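Local coordinates for ubiquitin-conjugating enzyme (Plasmodium falciparum 3D7, PDB 2H2Y), which probably carries ubiquitin as an E2 conjugating enzyme and passes it on to target proteins, this chain being its UBC-fold domain, at residues Asn35-Cys40 and Gly121-Ile126; Val57-Thr62 and Met129-Lys134. One frame throughout, in Å; residues are numbered along the deposited sequence.

Contact 1 (Asn35-Cys40 and Gly121-Ile126)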
ATOM      1  N   ASN A  35       8.560   1.824   9.005  1.00 35.31           N
ATOM      2  CA  ASN A  35       8.969   2.829   8.012  1.00 35.88           C
ATOM      3  C   ASN A  35       7.787   3.251   7.149  1.00 35.40           C
ATOM      4  O   ASN A  35       7.770   3.018   5.936  1.00 34.71           O
ATOM      5  CB  ASN A  35      10.058   2.272   7.102  1.00 38.50           C
ATOM      6  CG  ASN A  35      11.257   1.800   7.864  1.00 42.58           C
ATOM      7  OD1 ASN A  35      11.860   2.562   8.617  1.00 46.00           O
ATOM      8  ND2 ASN A  35      11.615   0.537   7.678  1.00 44.25           N
ATOM      9  N   PRO A  36       6.796   3.912   7.758  1.00 33.22           N
ATOM     10  CA  PRO A  36       5.606   4.354   7.038  1.00 33.40           C
ATOM     11  C   PRO A  36       5.905   5.341   5.928  1.00 31.92           C
ATOM     12  O   PRO A  36       6.793   6.184   6.068  1.00 33.49           O
ATOM     13  CB  PRO A  36       4.756   5.000   8.131  1.00 32.66           C
ATOM     14  CG  PRO A  36       5.334   4.465   9.407  1.00 33.69           C
ATOM     15  CD  PRO A  36       6.792   4.446   9.123  1.00 32.76           C
ATOM     16  N   PRO A  37       5.194   5.226   4.792  1.00 29.29           N
ATOM     17  CA  PRO A  37       5.422   6.163   3.689  1.00 29.76           C
ATOM     18  C   PRO A  37       4.805   7.478   4.167  1.00 29.41           C
ATOM     19  O   PRO A  37       3.698   7.477   4.708  1.00 29.76           O
ATOM     20  CB  PRO A  37       4.644   5.536   2.543  1.00 27.71           C
ATOM     21  CG  PRO A  37       4.704   4.074   2.858  1.00 28.36           C
ATOM     22  CD  PRO A  37       4.431   4.055   4.330  1.00 28.72           C
ATOM     23  N   ILE A  38       5.514   8.586   3.989  1.00 29.65           N
ATOM     24  CA  ILE A  38       5.034   9.889   4.447  1.00 28.58           C
ATOM     25  C   ILE A  38       3.505  10.050   4.384  1.00 28.04           C
ATOM     26  O   ILE A  38       2.855   9.619   3.429  1.00 27.03           O
ATOM     27  CB  ILE A  38       5.716  11.026   3.656  1.00 29.48           C
ATOM     28  CG1 ILE A  38       5.514  12.358   4.378  1.00 32.43           C
ATOM     29  CG2 ILE A  38       5.161  11.098   2.247  1.00 28.10           C
ATOM     30  CD1 ILE A  38       6.159  12.411   5.749  1.00 34.05           C
ATOM     31  N   ASN A  39       2.936  10.646   5.430  1.00 27.80           N
ATOM     32  CA  ASN A  39       1.494  10.886   5.530  1.00 30.48           C
ATOM     33  C   ASN A  39       0.527   9.718   5.314  1.00 29.69           C
ATOM     34  O   ASN A  39      -0.594   9.928   4.873  1.00 31.88           O
ATOM     35  CB  ASN A  39       1.108  12.030   4.601  1.00 32.86           C
ATOM     36  CG  ASN A  39       1.691  13.345   5.051  1.00 35.92           C
ATOM     37  OD1 ASN A  39       2.834  13.397   5.519  1.00 37.47           O
ATOM     38  ND2 ASN A  39       0.922  14.421   4.913  1.00 39.58           N
ATOM     39  N   CYS A  40       0.947   8.498   5.631  1.00 27.95           N
ATOM     40  CA  CYS A  40       0.072   7.339   5.494  1.00 27.21           C
ATOM     41  C   CYS A  40      -0.135   6.682   6.851  1.00 27.49           C
ATOM     42  O   CYS A  40       0.711   6.781   7.729  1.00 29.16           O
ATOM     43  CB  CYS A  40       0.678   6.294   4.561  1.00 26.46           C
ATOM     44  SG  CYS A  40       1.050   6.878   2.934  1.00 28.72           S
ATOM     45  N   GLY A 121       7.322   0.547  -0.087  1.00 26.90           N
ATOM     46  CA  GLY A 121       7.944   1.162  -1.248  1.00 22.72           C
ATOM     47  C   GLY A 121       6.975   1.347  -2.398  1.00 21.52           C
ATOM     48  O   GLY A 121       6.966   2.394  -3.047  1.00 25.89           O
ATOM     49  N   LEU A 122       6.162   0.334  -2.668  0.50 17.70           N
ATOM     50  CA  LEU A 122       5.189   0.446  -3.732  0.50 15.21           C
ATOM     51  C   LEU A 122       4.344   1.674  -3.430  0.50 16.16           C
ATOM     52  O   LEU A 122       4.186   2.564  -4.267  0.50 14.52           O
ATOM     53  CB  LEU A 122       4.291  -0.792  -3.775  0.50  9.99           C
ATOM     54  CG  LEU A 122       4.958  -2.127  -4.115  0.50  7.15           C
ATOM     55  CD1 LEU A 122       3.909  -3.221  -4.108  0.50  3.84           C
ATOM     56  CD2 LEU A 122       5.641  -2.051  -5.471  0.50  1.80           C
ATOM     57  N   ILE A 123       3.827   1.730  -2.210  1.00 18.91           N
ATOM     58  CA  ILE A 123       2.969   2.835  -1.801  1.00 22.34           C
ATOM     59  C   ILE A 123       3.682   4.180  -1.854  1.00 23.79           C
ATOM     60  O   ILE A 123       3.092   5.185  -2.258  1.00 23.19           O
ATOM     61  CB  ILE A 123       2.392   2.610  -0.366  1.00 21.31           C
ATOM     62  CG1 ILE A 123       1.571   1.319  -0.319  1.00 18.50           C
ATOM     63  CG2 ILE A 123       1.514   3.786   0.042  1.00 21.23           C
ATOM     64  CD1 ILE A 123       0.451   1.277  -1.329  1.00 16.88           C
ATOM     65  N   LEU A 124       4.947   4.209  -1.448  1.00 25.30           N
ATOM     66  CA  LEU A 124       5.692   5.460  -1.467  1.00 26.50           C
ATOM     67  C   LEU A 124       5.910   5.897  -2.905  1.00 28.49           C
ATOM     68  O   LEU A 124       5.914   7.093  -3.198  1.00 29.47           O
ATOM     69  CB  LEU A 124       7.039   5.308  -0.782  1.00 24.86           C
ATOM     70  CG  LEU A 124       7.868   6.592  -0.883  1.00 25.57           C
ATOM     71  CD1 LEU A 124       7.215   7.702  -0.091  1.00 24.59           C
ATOM     72  CD2 LEU A 124       9.264   6.326  -0.368  1.00 28.08           C
ATOM     73  N   SER A 125       6.102   4.928  -3.798  1.00 28.98           N
ATOM     74  CA  SER A 125       6.292   5.241  -5.214  1.00 30.57           C
ATOM     75  C   SER A 125       5.013   5.928  -5.671  1.00 30.67           C
ATOM     76  O   SER A 125       5.056   6.965  -6.334  1.00 31.71           O
ATOM     77  CB  SER A 125       6.517   3.966  -6.043  1.00 28.56           C
ATOM     78  OG  SER A 125       7.672   3.253  -5.609  1.00 29.41           O
ATOM     79  N   ILE A 126       3.874   5.349  -5.292  1.00 30.62           N
ATOM     80  CA  ILE A 126       2.581   5.911  -5.651  1.00 30.16           C
ATOM     81  C   ILE A 126       2.459   7.338  -5.150  1.00 30.90           C
ATOM     82  O   ILE A 126       1.970   8.206  -5.873  1.00 30.35           O
ATOM     83  CB  ILE A 126       1.429   5.089  -5.065  1.00 30.09           C
ATOM     84  CG1 ILE A 126       1.422   3.696  -5.689  1.00 29.50           C
ATOM     85  CG2 ILE A 126       0.106   5.787  -5.328  1.00 28.18           C
ATOM     86  CD1 ILE A 126       0.320   2.811  -5.171  1.00 31.97           C
TER

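Contact 2 (Val57-Thr62 and Met129-Lys134)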
ATOM      1  N   VAL A  57      -2.957  11.027   3.326  1.00 33.52           N
ATOM      2  CA  VAL A  57      -3.423  12.407   3.409  1.00 32.13           C
ATOM      3  C   VAL A  57      -2.489  13.295   2.597  1.00 32.57           C
ATOM      4  O   VAL A  57      -1.345  13.530   2.995  1.00 32.91           O
ATOM      5  CB  VAL A  57      -3.428  12.903   4.865  1.00 30.84           C
ATOM      6  CG1 VAL A  57      -3.839  14.352   4.915  1.00 28.32           C
ATOM      7  CG2 VAL A  57      -4.372  12.058   5.698  1.00 28.74           C
ATOM      8  N   GLY A  58      -2.987  13.791   1.466  1.00 31.44           N
ATOM      9  CA  GLY A  58      -2.199  14.636   0.583  1.00 31.58           C
ATOM     10  C   GLY A  58      -1.191  15.605   1.181  1.00 33.60           C
ATOM     11  O   GLY A  58      -1.512  16.418   2.046  1.00 33.15           O
ATOM     12  N   LEU A  59       0.040  15.516   0.687  1.00 34.31           N
ATOM     13  CA  LEU A  59       1.137  16.373   1.117  1.00 34.19           C
ATOM     14  C   LEU A  59       0.759  17.823   0.859  1.00 35.09           C
ATOM     15  O   LEU A  59       0.314  18.166  -0.230  1.00 35.29           O
ATOM     16  CB  LEU A  59       2.413  15.999   0.346  1.00 32.31           C
ATOM     17  CG  LEU A  59       3.601  15.363   1.099  1.00 32.35           C
ATOM     18  CD1 LEU A  59       3.157  14.707   2.395  1.00 30.98           C
ATOM     19  CD2 LEU A  59       4.279  14.349   0.189  1.00 28.07           C
ATOM     20  N   GLU A  60       0.932  18.671   1.868  1.00 37.67           N
ATOM     21  CA  GLU A  60       0.587  20.086   1.764  1.00 38.61           C
ATOM     22  C   GLU A  60       1.208  20.744   0.550  1.00 38.76           C
ATOM     23  O   GLU A  60       0.571  21.561  -0.108  1.00 38.00           O
ATOM     24  CB  GLU A  60       1.026  20.845   3.016  1.00 40.17           C
ATOM     25  CG  GLU A  60       0.581  20.210   4.323  1.00 45.77           C
ATOM     26  CD  GLU A  60       0.039  21.227   5.316  1.00 48.87           C
ATOM     27  OE1 GLU A  60       0.642  22.318   5.432  1.00 50.34           O
ATOM     28  OE2 GLU A  60      -0.982  20.932   5.986  1.00 50.12           O
ATOM     29  N   ASN A  61       2.450  20.389   0.245  1.00 39.49           N
ATOM     30  CA  ASN A  61       3.139  20.980  -0.900  1.00 39.92           C
ATOM     31  C   ASN A  61       2.776  20.358  -2.253  1.00 38.67           C
ATOM     32  O   ASN A  61       3.613  20.314  -3.155  1.00 37.44           O
ATOM     33  CB  ASN A  61       4.657  20.906  -0.697  1.00 42.78           C
ATOM     34  CG  ASN A  61       5.136  19.498  -0.351  1.00 45.63           C
ATOM     35  OD1 ASN A  61       4.698  18.515  -0.957  1.00 47.12           O
ATOM     36  ND2 ASN A  61       6.052  19.397   0.620  1.00 44.45           N
ATOM     37  N   THR A  62       1.542  19.873  -2.394  1.00 37.41           N
ATOM     38  CA  THR A  62       1.094  19.274  -3.660  1.00 37.78           C
ATOM     39  C   THR A  62      -0.359  19.626  -3.991  1.00 37.43           C
ATOM     40  O   THR A  62      -1.141  19.995  -3.114  1.00 38.53           O
ATOM     41  CB  THR A  62       1.213  17.728  -3.650  1.00 38.99           C
ATOM     42  OG1 THR A  62       0.199  17.167  -2.803  1.00 40.88           O
ATOM     43  CG2 THR A  62       2.589  17.304  -3.159  1.00 37.89           C
ATOM     44  N   MET A 129       4.279   9.690  -7.273  1.00 41.75           N
ATOM     45  CA  MET A 129       3.644   9.790  -8.578  1.00 42.74           C
ATOM     46  C   MET A 129       2.576  10.872  -8.490  1.00 46.24           C
ATOM     47  O   MET A 129       2.393  11.656  -9.427  1.00 46.93           O
ATOM     48  CB  MET A 129       2.990   8.473  -8.962  1.00 41.96           C
ATOM     49  CG  MET A 129       2.231   8.532 -10.256  1.00 40.42           C
ATOM     50  SD  MET A 129       1.173   7.121 -10.393  1.00 40.90           S
ATOM     51  CE  MET A 129      -0.198   7.677  -9.418  1.00 42.78           C
ATOM     52  N   LEU A 130       1.870  10.903  -7.360  1.00 48.16           N
ATOM     53  CA  LEU A 130       0.831  11.900  -7.138  1.00 48.87           C
ATOM     54  C   LEU A 130       1.444  13.292  -7.072  1.00 50.41           C
ATOM     55  O   LEU A 130       0.816  14.265  -7.474  1.00 52.47           O
ATOM     56  CB  LEU A 130       0.053  11.601  -5.853  1.00 47.08           C
ATOM     57  CG  LEU A 130      -0.892  10.391  -5.901  1.00 45.56           C
ATOM     58  CD1 LEU A 130      -1.564  10.192  -4.555  1.00 41.54           C
ATOM     59  CD2 LEU A 130      -1.930  10.600  -6.983  1.00 44.65           C
ATOM     60  N   SER A 131       2.667  13.396  -6.568  1.00 51.12           N
ATOM     61  CA  SER A 131       3.327  14.690  -6.505  1.00 52.78           C
ATOM     62  C   SER A 131       3.945  14.970  -7.873  1.00 56.08           C
ATOM     63  O   SER A 131       5.004  14.441  -8.212  1.00 56.68           O
ATOM     64  CB  SER A 131       4.407  14.685  -5.426  1.00 51.38           C
ATOM     65  OG  SER A 131       3.853  14.335  -4.171  1.00 50.29           O
ATOM     66  N   SER A 132       3.257  15.787  -8.667  1.00 59.27           N
ATOM     67  CA  SER A 132       3.705  16.155 -10.007  1.00 61.47           C
ATOM     68  C   SER A 132       2.554  16.787 -10.797  1.00 62.81           C
ATOM     69  O   SER A 132       1.384  16.455 -10.584  1.00 62.00           O
ATOM     70  CB  SER A 132       4.235  14.924 -10.746  1.00 62.16           C
ATOM     71  N   ALA A 133       2.905  17.701 -11.701  1.00 63.79           N
ATOM     72  CA  ALA A 133       1.945  18.406 -12.555  1.00 63.91           C
ATOM     73  C   ALA A 133       0.705  18.918 -11.821  1.00 63.90           C
ATOM     74  O   ALA A 133       0.670  18.980 -10.591  1.00 63.29           O
ATOM     75  CB  ALA A 133       1.519  17.499 -13.726  1.00 62.47           C
ATOM     76  N   LYS A 134      -0.307  19.288 -12.602  1.00 64.94           N
ATOM     77  CA  LYS A 134      -1.569  19.791 -12.080  1.00 66.16           C
ATOM     78  C   LYS A 134      -2.683  18.772 -12.342  1.00 67.14           C
ATOM     79  O   LYS A 134      -2.417  17.649 -12.776  1.00 65.54           O
ATOM     80  CB  LYS A 134      -1.923  21.122 -12.752  1.00 66.66           C
ATOM     81  CG  LYS A 134      -2.104  21.043 -14.268  1.00 68.73           C
ATOM     82  CD  LYS A 134      -0.803  20.670 -14.972  1.00 70.39           C
ATOM     83  CE  LYS A 134      -0.970  20.586 -16.481  1.00 71.46           C
ATOM     84  NZ  LYS A 134      -1.325  21.900 -17.094  1.00 72.63           N
TER

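Contact 1 (Asn35-Cys40 and Gly121-Ile126)
In this UBC-fold domain, the link between the N-terminal helix 21-34 and the first strand 40-44 lies against helix 119-130, with Pro37 meeting Ile123 and Leu124. No hydrogen bond crosses the contact. It is made by apolar groups, and Pro37 carries most of the loop's share. The CB and CG atoms of Pro37 are the ones that meet the helix. Pro37 CB sits 4.1 Å from CB of Leu124 and lies equally near the CA of that residue. Pro37 CG reaches Ile123 CB at 4.2 Å. The ring therefore rests on two consecutive helix residues at the root of their side chains. Leu124 turns its CG anti to its backbone N (chi1 176°), which runs the side chain on past the proline, with CD1 still 4.3 Å from Pro37 CB.

Pro37 also opens a type II beta turn that ends at Cys40, closed by a weak bond from Cys40 N to Pro37 O. The turn leads straight into strand 40-44. It brings the buried Cys40 side chain round to the same helix, where SG lies 4.3 Å from CG2 of Ile123. This matches the UBC arrangement of a four-stranded antiparallel sheet with helix 119-130 packed on it. On the sheet side of the helix, Ile123 also touches Ile71 and Ile73 of strand 68-74 and Val86 of strand 85-88. Cys40 touches Val54 and Tyr56 of strand 51-57.

Within the helix, Gly121 O takes two bonds from Ser125. The backbone N makes the usual helical bond. Ser125 OG donates to Gly121 O at 2.8 Å, from the opposite face of the carbonyl plane to Ser125 N. That hydroxyl donor stands above the plane, 39° out of it. Asn39, in the turn, is bonded through its side-chain amide ND2 to Val57 O.

Contact 2 (Val57-Thr62 and Met129-Lys134)
Thr62 points its methyl group at the hydroxyl of Ser131, and this pair makes most of the contact. Thr62 CG2 comes 3.4 Å from Ser131 OG and 3.9 Å from Ser131 CB. The approach is methyl to hydroxymethyl, and no hydrogen bond joins the two segments. The threonine hydroxyl is turned to its own loop instead. With chi1 at 72°, Thr62 OG1 lies between its backbone N and carbonyl carbon, and CG2 is left anti to that carbon. The two branches are thus divided between the loop and the chain end.

OG1 of Thr62 donates to Leu59 O at 2.8 Å. The bond lies in the carbonyl plane, on a lone pair, with a C=O to donor angle of 138°. Leu59 to Thr62 form a type I beta turn in the loop that joins strands 51-57 and 68-74 of the UBC sheet. Thr62 N also bonds weakly to Leu59 O, so backbone and side chain of one residue both reach the carbonyl that starts the turn. The same OG1 is hydrogen-bonded to Tyr64 N.

Across the contact, Ser131 is the first residue to leave helical geometry after helix 119-130. Its OG is anti to its carbonyl carbon (chi1 -57°), beside the backbone N, and has a weak hydrogen bond back to Ile127 O, one turn earlier. Leu59 adds a looser touch, its CD2 lying 4.4 Å from Ser131 OG. Leu59 N is hydrogen-bonded to Tyr56 OH of strand 51-57, and a backbone hydrogen bond between Gly58 and Asn66 joins the two ends of the loop.

From the N terminus, the chain runs through helix 21-34 into segment 35-40 of contact 1, then along strands 40-44 and 51-57 to segment 57-62 of contact 2. After strands 68-74 and 85-88 it reaches helix 119-130. There residues 121-126 close the loop of contact 1, and residues 129-134 close that of contact 2. The segments alternate, so the two closures cross. Contact 1 joins the approach to the first strand to the helix; contact 2 joins a loop between strands to the end of that helix. Their centres are about 13 Å apart. Asn39 bridges them, with its O 3.0 Å from Val57 N, probably a hydrogen bond.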